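Local coordinates for protein phosphoglycolate phosphatase (Thermoplasma acidophilum, PDB 1L6R) that catalyses the magnesium-dependent dephosphorylation of 2-phosphoglycolate to glycolate and, less efficiently, releases phosphate from inorganic pyrophosphate, at residues Ile5-Leu16 with Gly38-Gly46; Asn62-Met73 with Phe156-Tyr165. The protein carries 1 engineered substitution. One frame throughout, in Å; residues are numbered along the deposited sequence. Where two conformers were deposited one is given.

Contact 1: Ile5-Leu16 with Gly38-Gly46; sequences IRLAAIDVDGNL and GLTVSLLSG. Engineered in segment 5-16: Asn15 (natural residue Thr). With CA (calcium ion), chain C; CA (calcium ion), chain D.
Six backbone hydrogen bonds join Arg6-Val12 to Thr40-Leu44 in parallel register, the tightest from Leu44 N to Ile10 O at 2.8 Å. The strand axes diverge by 23°. Water 1 extends the pairing at its start, donating to Arg6 O and Gly38 O.

Apolar contacts lie on both faces. With Val12 and Leu16 lies Leu43, whose CB meets Val12 CG2 at 3.6 Å while its CD2 reaches Leu16 CD1. On the other face Ala9 CB touches Leu44 CD1 at 4.1 Å, and Leu44 runs on to helix 154-164.

These are central strands of the Rossmann-like HAD fold; its DxD motif begins at the last residue of strand 7-11, the nucleophile Asp11, and runs into helix 12-15. With CG anti to the backbone N (chi1 168°), Asp11 sends OD2 to one calcium ion at 2.4 Å, a site shared with Asp177, Asn180, Asp181 and two waters; Gly14 O binds the second. Asp11 OD1 caps the helix, accepting from Gly14 N above the carboxylate plane.

In the conformer given, Ser45 OG, also hydrogen-bonded with Asn47 N, donates to the syn lone pair of Asp13 OD1 at 3.1 Å, and water 3 links that oxygen to Gly46 N.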
# COMPACT_ATOMS: atom_id res chain seq x y z
N ILE A 5 12.67 -14.62 -11.22
CA ILE A 5 12.86 -13.19 -11.00
C ILE A 5 13.46 -12.53 -12.24
O ILE A 5 14.54 -12.92 -12.71
CB ILE A 5 13.79 -12.95 -9.79
CG1 ILE A 5 13.12 -13.47 -8.52
CG2 ILE A 5 14.14 -11.47 -9.68
CD1 ILE A 5 14.04 -13.54 -7.33
N ARG A 6 12.76 -11.54 -12.77
CA ARG A 6 13.21 -10.82 -13.96
C ARG A 6 13.61 -9.38 -13.66
O ARG A 6 14.34 -8.77 -14.43
CB ARG A 6 12.10 -10.82 -15.01
CG ARG A 6 11.76 -12.20 -15.53
CD ARG A 6 10.49 -12.20 -16.36
NE ARG A 6 10.60 -11.35 -17.54
CZ ARG A 6 9.59 -11.13 -18.39
NH1 ARG A 6 8.42 -11.71 -18.17
NH2 ARG A 6 9.76 -10.34 -19.44
N LEU A 7 13.15 -8.85 -12.53
CA LEU A 7 13.46 -7.48 -12.18
C LEU A 7 13.63 -7.33 -10.68
O LEU A 7 12.89 -7.95 -9.91
CB LEU A 7 12.34 -6.56 -12.69
CG LEU A 7 12.50 -5.05 -12.47
CD1 LEU A 7 11.77 -4.31 -13.58
CD2 LEU A 7 11.97 -4.63 -11.10
N ALA A 8 14.61 -6.52 -10.29
CA ALA A 8 14.86 -6.24 -8.88
C ALA A 8 14.78 -4.73 -8.66
O ALA A 8 15.41 -3.95 -9.37
CB ALA A 8 16.23 -6.75 -8.45
N ALA A 9 13.98 -4.33 -7.67
CA ALA A 9 13.82 -2.92 -7.33
C ALA A 9 14.53 -2.76 -5.99
O ALA A 9 14.17 -3.41 -5.00
CB ALA A 9 12.34 -2.56 -7.21
N ILE A 10 15.52 -1.88 -5.96
CA ILE A 10 16.35 -1.70 -4.78
C ILE A 10 16.36 -0.30 -4.17
O ILE A 10 16.49 0.69 -4.89
CB ILE A 10 17.82 -2.06 -5.13
CG1 ILE A 10 17.88 -3.42 -5.83
CG2 ILE A 10 18.68 -2.05 -3.88
CD1 ILE A 10 19.26 -3.80 -6.33
N ASP A 11 16.23 -0.26 -2.84
CA ASP A 11 16.27 0.97 -2.05
C ASP A 11 17.74 1.40 -2.01
O ASP A 11 18.58 0.74 -1.39
CB ASP A 11 15.74 0.64 -0.65
CG ASP A 11 15.99 1.72 0.36
OD1 ASP A 11 16.34 2.86 -0.00
OD2 ASP A 11 15.83 1.39 1.55
N VAL A 12 18.04 2.51 -2.67
CA VAL A 12 19.42 3.00 -2.75
C VAL A 12 20.06 3.31 -1.41
O VAL A 12 21.10 2.74 -1.05
CB VAL A 12 19.49 4.28 -3.62
CG1 VAL A 12 20.89 4.90 -3.55
CG2 VAL A 12 19.14 3.95 -5.07
N ASP A 13 19.44 4.20 -0.66
CA ASP A 13 20.01 4.61 0.61
C ASP A 13 19.96 3.55 1.68
O ASP A 13 20.85 3.48 2.54
CB ASP A 13 19.31 5.88 1.05
CG ASP A 13 19.25 6.88 -0.08
OD1 ASP A 13 18.22 6.94 -0.78
OD2 ASP A 13 20.26 7.57 -0.29
N GLY A 14 18.94 2.70 1.63
CA GLY A 14 18.84 1.65 2.61
C GLY A 14 19.71 0.43 2.40
O GLY A 14 20.12 -0.19 3.37
N ASN A 15 20.04 0.12 1.15
CA ASN A 15 20.77 -1.11 0.84
C ASN A 15 22.03 -1.05 0.01
O ASN A 15 22.73 -2.05 -0.09
CB ASN A 15 19.80 -2.06 0.13
CG ASN A 15 18.62 -2.43 0.99
OD1 ASN A 15 18.70 -3.35 1.82
ND2 ASN A 15 17.52 -1.71 0.83
N LEU A 16 22.32 0.09 -0.60
CA LEU A 16 23.50 0.18 -1.45
C LEU A 16 24.62 1.02 -0.86
O LEU A 16 25.61 1.27 -1.54
CB LEU A 16 23.12 0.73 -2.83
CG LEU A 16 22.08 -0.08 -3.61
CD1 LEU A 16 21.87 0.54 -4.98
CD2 LEU A 16 22.57 -1.52 -3.76
N GLY A 38 21.18 -11.07 -17.27
CA GLY A 38 19.80 -10.85 -17.68
C GLY A 38 18.83 -10.15 -16.74
O GLY A 38 17.70 -9.90 -17.14
N LEU A 39 19.26 -9.84 -15.52
CA LEU A 39 18.37 -9.17 -14.57
C LEU A 39 18.19 -7.69 -14.90
O LEU A 39 19.15 -7.02 -15.28
CB LEU A 39 18.93 -9.29 -13.15
CG LEU A 39 18.13 -8.64 -12.02
CD1 LEU A 39 16.82 -9.40 -11.80
CD2 LEU A 39 18.94 -8.64 -10.74
N THR A 40 16.96 -7.20 -14.77
CA THR A 40 16.70 -5.78 -14.97
C THR A 40 16.70 -5.20 -13.56
O THR A 40 16.04 -5.73 -12.66
CB THR A 40 15.33 -5.51 -15.62
OG1 THR A 40 15.32 -6.02 -16.96
CG2 THR A 40 15.04 -4.00 -15.65
N VAL A 41 17.45 -4.12 -13.36
CA VAL A 41 17.52 -3.49 -12.06
C VAL A 41 16.97 -2.07 -12.09
O VAL A 41 17.23 -1.32 -13.03
CB VAL A 41 18.98 -3.45 -11.54
CG1 VAL A 41 19.06 -2.66 -10.23
CG2 VAL A 41 19.48 -4.88 -11.32
N SER A 42 16.18 -1.73 -11.07
CA SER A 42 15.62 -0.39 -10.93
C SER A 42 16.02 0.11 -9.55
O SER A 42 15.99 -0.65 -8.58
CB SER A 42 14.09 -0.41 -11.03
OG SER A 42 13.53 0.88 -10.78
N LEU A 43 16.43 1.38 -9.47
CA LEU A 43 16.82 1.98 -8.20
C LEU A 43 15.71 2.89 -7.71
O LEU A 43 15.11 3.63 -8.49
CB LEU A 43 18.10 2.81 -8.34
CG LEU A 43 19.36 2.09 -8.82
CD1 LEU A 43 20.55 3.05 -8.75
CD2 LEU A 43 19.61 0.87 -7.95
N LEU A 44 15.44 2.82 -6.41
CA LEU A 44 14.42 3.64 -5.76
C LEU A 44 15.11 4.49 -4.71
O LEU A 44 15.86 3.97 -3.88
CB LEU A 44 13.38 2.75 -5.06
CG LEU A 44 12.79 1.61 -5.89
CD1 LEU A 44 11.76 0.86 -5.06
CD2 LEU A 44 12.15 2.18 -7.13
N SER A 45 14.88 5.80 -4.74
CA SER A 45 15.50 6.69 -3.77
C SER A 45 14.62 7.87 -3.40
O SER A 45 13.70 8.22 -4.13
CB SER A 45 16.81 7.24 -4.36
OG SER A 45 17.43 8.18 -3.50
N GLY A 46 14.91 8.46 -2.24
CA GLY A 46 14.20 9.65 -1.82
C GLY A 46 14.93 10.88 -2.35
O GLY A 46 14.42 12.00 -2.25
CA CA C . 14.56 2.03 3.47
CA CA D . 20.20 0.49 5.83
O HOH W 1 14.89 -9.15 -17.04
O HOH W 2 14.53 4.14 1.85
O HOH W 3 16.53 8.50 0.27
O HOH W 4 21.82 1.88 4.44
O HOH W 5 15.81 3.82 4.68
O HOH W 6 19.72 2.90 6.44
O HOH W 7 20.75 -1.90 5.76

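Contact 2: Asn62-Met73 with Phe156-Tyr165; sequences NGPVFGENGGIM and FAVNKLKEMY
Phe156, at the start of the helical segment, brings CD2 to 3.5 Å from Gly70 O, approaching obliquely. Next comes Ala157, whose CB sits over the centre of the Phe66 ring, 3.7 Å from the centroid and 9° off the normal, a CH-pi contact. The ring's opposite face carries Met73 CG near the rim, so the phenyl is held between a methyl and a methylene. Lys160 lends only its aliphatic part here: CD lies at the ring edge, while the bent chain takes the ammonium end to a cation-pi contact with Phe83. Leu161 also works at the edge, its CG 3.7 Å from Phe66 CE1 and its CD2 in the ring plane, and that same methyl reaches Pro64 CD at 3.8 Å. Replacing Phe66 by alanine is likely to open a gap between Ala157 CB and Met73 CG and to leave Leu161 and Lys160 without their edge partner. One turn on, Met164 SD meets Met73 SD tip to tip at 3.7 Å; the bend of Met164 at chi3 (72°) turns its CE onto Pro64 CG, 3.6 Å away. Tyr165 closes the segment with its ring edge toward Pro64 CD, and water 8 joins its OH to Asn62 O.

No direct hydrogen bond crosses the contact; the helix runs at 154° to strand 65-67, 10.2 Å between axes, and packs on the sheet by apolar side chains. Phe66 and Leu161 both touch strand 40-44, Val65 faces helix 49-60 on the other side of the sheet, and Phe156 packs on Pro188 of the second subunit.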
# COMPACT_ATOMS: atom_id res chain seq x y z
N ASN A 62 20.33 -0.77 -15.74
CA ASN A 62 19.61 -0.97 -16.99
C ASN A 62 18.11 -0.74 -17.00
O ASN A 62 17.47 -0.80 -18.05
CB ASN A 62 19.95 -2.35 -17.59
CG ASN A 62 19.52 -3.51 -16.71
OD1 ASN A 62 19.89 -4.66 -16.96
ND2 ASN A 62 18.74 -3.22 -15.68
N GLY A 63 17.53 -0.46 -15.83
CA GLY A 63 16.10 -0.20 -15.78
C GLY A 63 15.83 1.24 -15.39
O GLY A 63 16.76 2.03 -15.22
N PRO A 64 14.55 1.61 -15.25
CA PRO A 64 14.22 2.99 -14.87
C PRO A 64 14.68 3.23 -13.43
O PRO A 64 14.87 2.28 -12.67
CB PRO A 64 12.68 3.01 -14.96
CG PRO A 64 12.35 1.88 -15.90
CD PRO A 64 13.34 0.82 -15.49
N VAL A 65 14.89 4.49 -13.08
CA VAL A 65 15.26 4.80 -11.71
C VAL A 65 14.27 5.84 -11.22
O VAL A 65 13.75 6.66 -12.00
CB VAL A 65 16.73 5.31 -11.56
CG1 VAL A 65 17.68 4.22 -12.01
CG2 VAL A 65 16.95 6.60 -12.35
N PHE A 66 13.95 5.77 -9.93
CA PHE A 66 13.01 6.69 -9.31
C PHE A 66 13.63 7.54 -8.23
O PHE A 66 14.44 7.07 -7.43
CB PHE A 66 11.84 5.93 -8.66
CG PHE A 66 11.00 5.15 -9.60
CD1 PHE A 66 11.41 3.90 -10.07
CD2 PHE A 66 9.75 5.63 -9.99
CE1 PHE A 66 10.59 3.16 -10.92
CE2 PHE A 66 8.92 4.89 -10.84
CZ PHE A 66 9.34 3.65 -11.30
N GLY A 67 13.24 8.81 -8.20
CA GLY A 67 13.68 9.72 -7.15
C GLY A 67 12.43 10.09 -6.36
O GLY A 67 11.32 9.62 -6.66
N GLU A 68 12.60 10.92 -5.34
CA GLU A 68 11.49 11.40 -4.53
C GLU A 68 10.53 10.30 -4.10
O GLU A 68 9.31 10.45 -4.16
CB GLU A 68 10.75 12.53 -5.27
CG GLU A 68 11.68 13.68 -5.60
CD GLU A 68 10.98 14.89 -6.20
OE1 GLU A 68 10.04 15.40 -5.56
OE2 GLU A 68 11.38 15.34 -7.29
N ASN A 69 11.11 9.18 -3.68
CA ASN A 69 10.37 8.03 -3.15
C ASN A 69 9.35 7.39 -4.08
O ASN A 69 8.42 6.72 -3.63
CB ASN A 69 9.70 8.44 -1.83
CG ASN A 69 10.72 8.85 -0.79
OD1 ASN A 69 11.53 8.03 -0.35
ND2 ASN A 69 10.72 10.12 -0.41
N GLY A 70 9.56 7.59 -5.38
CA GLY A 70 8.68 7.03 -6.39
C GLY A 70 7.88 8.05 -7.17
O GLY A 70 7.22 7.69 -8.14
N GLY A 71 7.96 9.32 -6.78
CA GLY A 71 7.18 10.34 -7.45
C GLY A 71 7.69 10.83 -8.79
O GLY A 71 6.95 11.49 -9.52
N ILE A 72 8.94 10.54 -9.11
CA ILE A 72 9.53 10.99 -10.36
C ILE A 72 10.43 9.88 -10.88
O ILE A 72 11.09 9.18 -10.09
CB ILE A 72 10.27 12.34 -10.16
CG1 ILE A 72 10.77 12.89 -11.50
CG2 ILE A 72 11.40 12.19 -9.16
CD1 ILE A 72 11.07 14.37 -11.45
N MET A 73 10.45 9.71 -12.19
CA MET A 73 11.19 8.61 -12.81
C MET A 73 11.98 8.99 -14.05
O MET A 73 11.52 9.78 -14.86
CB MET A 73 10.17 7.52 -13.20
CG MET A 73 10.73 6.26 -13.86
SD MET A 73 9.40 5.16 -14.45
CE MET A 73 8.89 6.04 -15.92
N PHE A 156 3.89 2.48 -5.27
CA PHE A 156 3.50 3.12 -6.51
C PHE A 156 4.57 2.83 -7.57
O PHE A 156 4.25 2.46 -8.70
CB PHE A 156 3.36 4.63 -6.29
CG PHE A 156 3.11 5.41 -7.55
CD1 PHE A 156 1.81 5.62 -8.00
CD2 PHE A 156 4.17 5.91 -8.30
CE1 PHE A 156 1.57 6.33 -9.18
CE2 PHE A 156 3.94 6.62 -9.48
CZ PHE A 156 2.64 6.83 -9.93
N ALA A 157 5.84 2.99 -7.20
CA ALA A 157 6.93 2.76 -8.15
C ALA A 157 7.02 1.31 -8.63
O ALA A 157 7.20 1.05 -9.83
CB ALA A 157 8.26 3.19 -7.53
N VAL A 158 6.92 0.36 -7.71
CA VAL A 158 7.01 -1.06 -8.08
C VAL A 158 5.84 -1.45 -8.97
O VAL A 158 6.01 -2.20 -9.93
CB VAL A 158 7.10 -1.95 -6.81
CG1 VAL A 158 6.99 -3.42 -7.19
CG2 VAL A 158 8.44 -1.72 -6.12
N ASN A 159 4.65 -0.96 -8.66
CA ASN A 159 3.51 -1.28 -9.51
C ASN A 159 3.73 -0.69 -10.90
O ASN A 159 3.34 -1.29 -11.90
CB ASN A 159 2.21 -0.75 -8.91
CG ASN A 159 1.64 -1.68 -7.87
OD1 ASN A 159 1.58 -2.89 -8.08
ND2 ASN A 159 1.20 -1.13 -6.76
N LYS A 160 4.35 0.48 -10.96
CA LYS A 160 4.62 1.12 -12.25
C LYS A 160 5.61 0.26 -13.06
O LYS A 160 5.44 0.08 -14.26
CB LYS A 160 5.17 2.53 -12.04
CG LYS A 160 5.48 3.26 -13.32
CD LYS A 160 5.46 4.76 -13.09
CE LYS A 160 4.05 5.24 -12.79
NZ LYS A 160 3.13 4.97 -13.93
N LEU A 161 6.64 -0.26 -12.40
CA LEU A 161 7.61 -1.12 -13.08
C LEU A 161 6.92 -2.39 -13.58
O LEU A 161 7.18 -2.86 -14.70
CB LEU A 161 8.75 -1.48 -12.12
CG LEU A 161 9.72 -0.34 -11.78
CD1 LEU A 161 10.55 -0.73 -10.59
CD2 LEU A 161 10.61 -0.05 -12.98
N LYS A 162 6.03 -2.94 -12.76
CA LYS A 162 5.30 -4.15 -13.12
C LYS A 162 4.54 -3.91 -14.42
O LYS A 162 4.57 -4.75 -15.33
CB LYS A 162 4.32 -4.54 -12.00
CG LYS A 162 3.39 -5.70 -12.35
CD LYS A 162 2.64 -6.16 -11.12
CE LYS A 162 1.57 -7.19 -11.45
NZ LYS A 162 0.41 -6.54 -12.11
N GLU A 163 3.87 -2.77 -14.51
CA GLU A 163 3.11 -2.39 -15.70
C GLU A 163 4.02 -2.19 -16.90
O GLU A 163 3.75 -2.69 -17.99
CB GLU A 163 2.32 -1.11 -15.43
CG GLU A 163 1.58 -0.56 -16.63
CD GLU A 163 0.90 0.77 -16.34
OE1 GLU A 163 0.04 0.81 -15.45
OE2 GLU A 163 1.24 1.77 -17.02
N MET A 164 5.09 -1.43 -16.70
CA MET A 164 6.05 -1.13 -17.76
C MET A 164 6.68 -2.37 -18.40
O MET A 164 6.89 -2.42 -19.62
CB MET A 164 7.16 -0.22 -17.22
CG MET A 164 6.68 1.19 -16.89
SD MET A 164 7.92 2.18 -16.03
CE MET A 164 9.07 2.48 -17.36
N TYR A 165 6.98 -3.37 -17.58
CA TYR A 165 7.61 -4.58 -18.08
C TYR A 165 6.64 -5.76 -18.27
O TYR A 165 7.07 -6.87 -18.60
CB TYR A 165 8.76 -4.99 -17.14
CG TYR A 165 9.99 -4.12 -17.27
CD1 TYR A 165 11.04 -4.48 -18.10
CD2 TYR A 165 10.07 -2.89 -16.61
CE1 TYR A 165 12.14 -3.66 -18.29
CE2 TYR A 165 11.17 -2.05 -16.78
CZ TYR A 165 12.20 -2.44 -17.62
OH TYR A 165 13.27 -1.61 -17.83
O HOH W 8 15.11 -2.19 -19.45

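In the fold
Contact 1 pairs two strands inside the mixed sheet, and contact 2 lays helix 154-164 over the same sheet one strand further along; their centres are 10 Å apart. Strands 40-44 and 65-67 are neighbours, and the two contacts meet through probable hydrogen bonds from Ser42 OG to Pro64 O (2.7 Å) and from Asn69 N to Ser45 O (2.8 Å). Contact 1 holds the nucleophile and two calcium sites, and its Gly46, a magnesium-binding residue, lies about 4 Å from another bound calcium ion. Contact 2 borders this catalytic end: Gly70 is about 8 Å from Gly46, alpha carbon to alpha carbon, and Lys154, a substrate-binding residue by similarity, is on the same helix as Ala157.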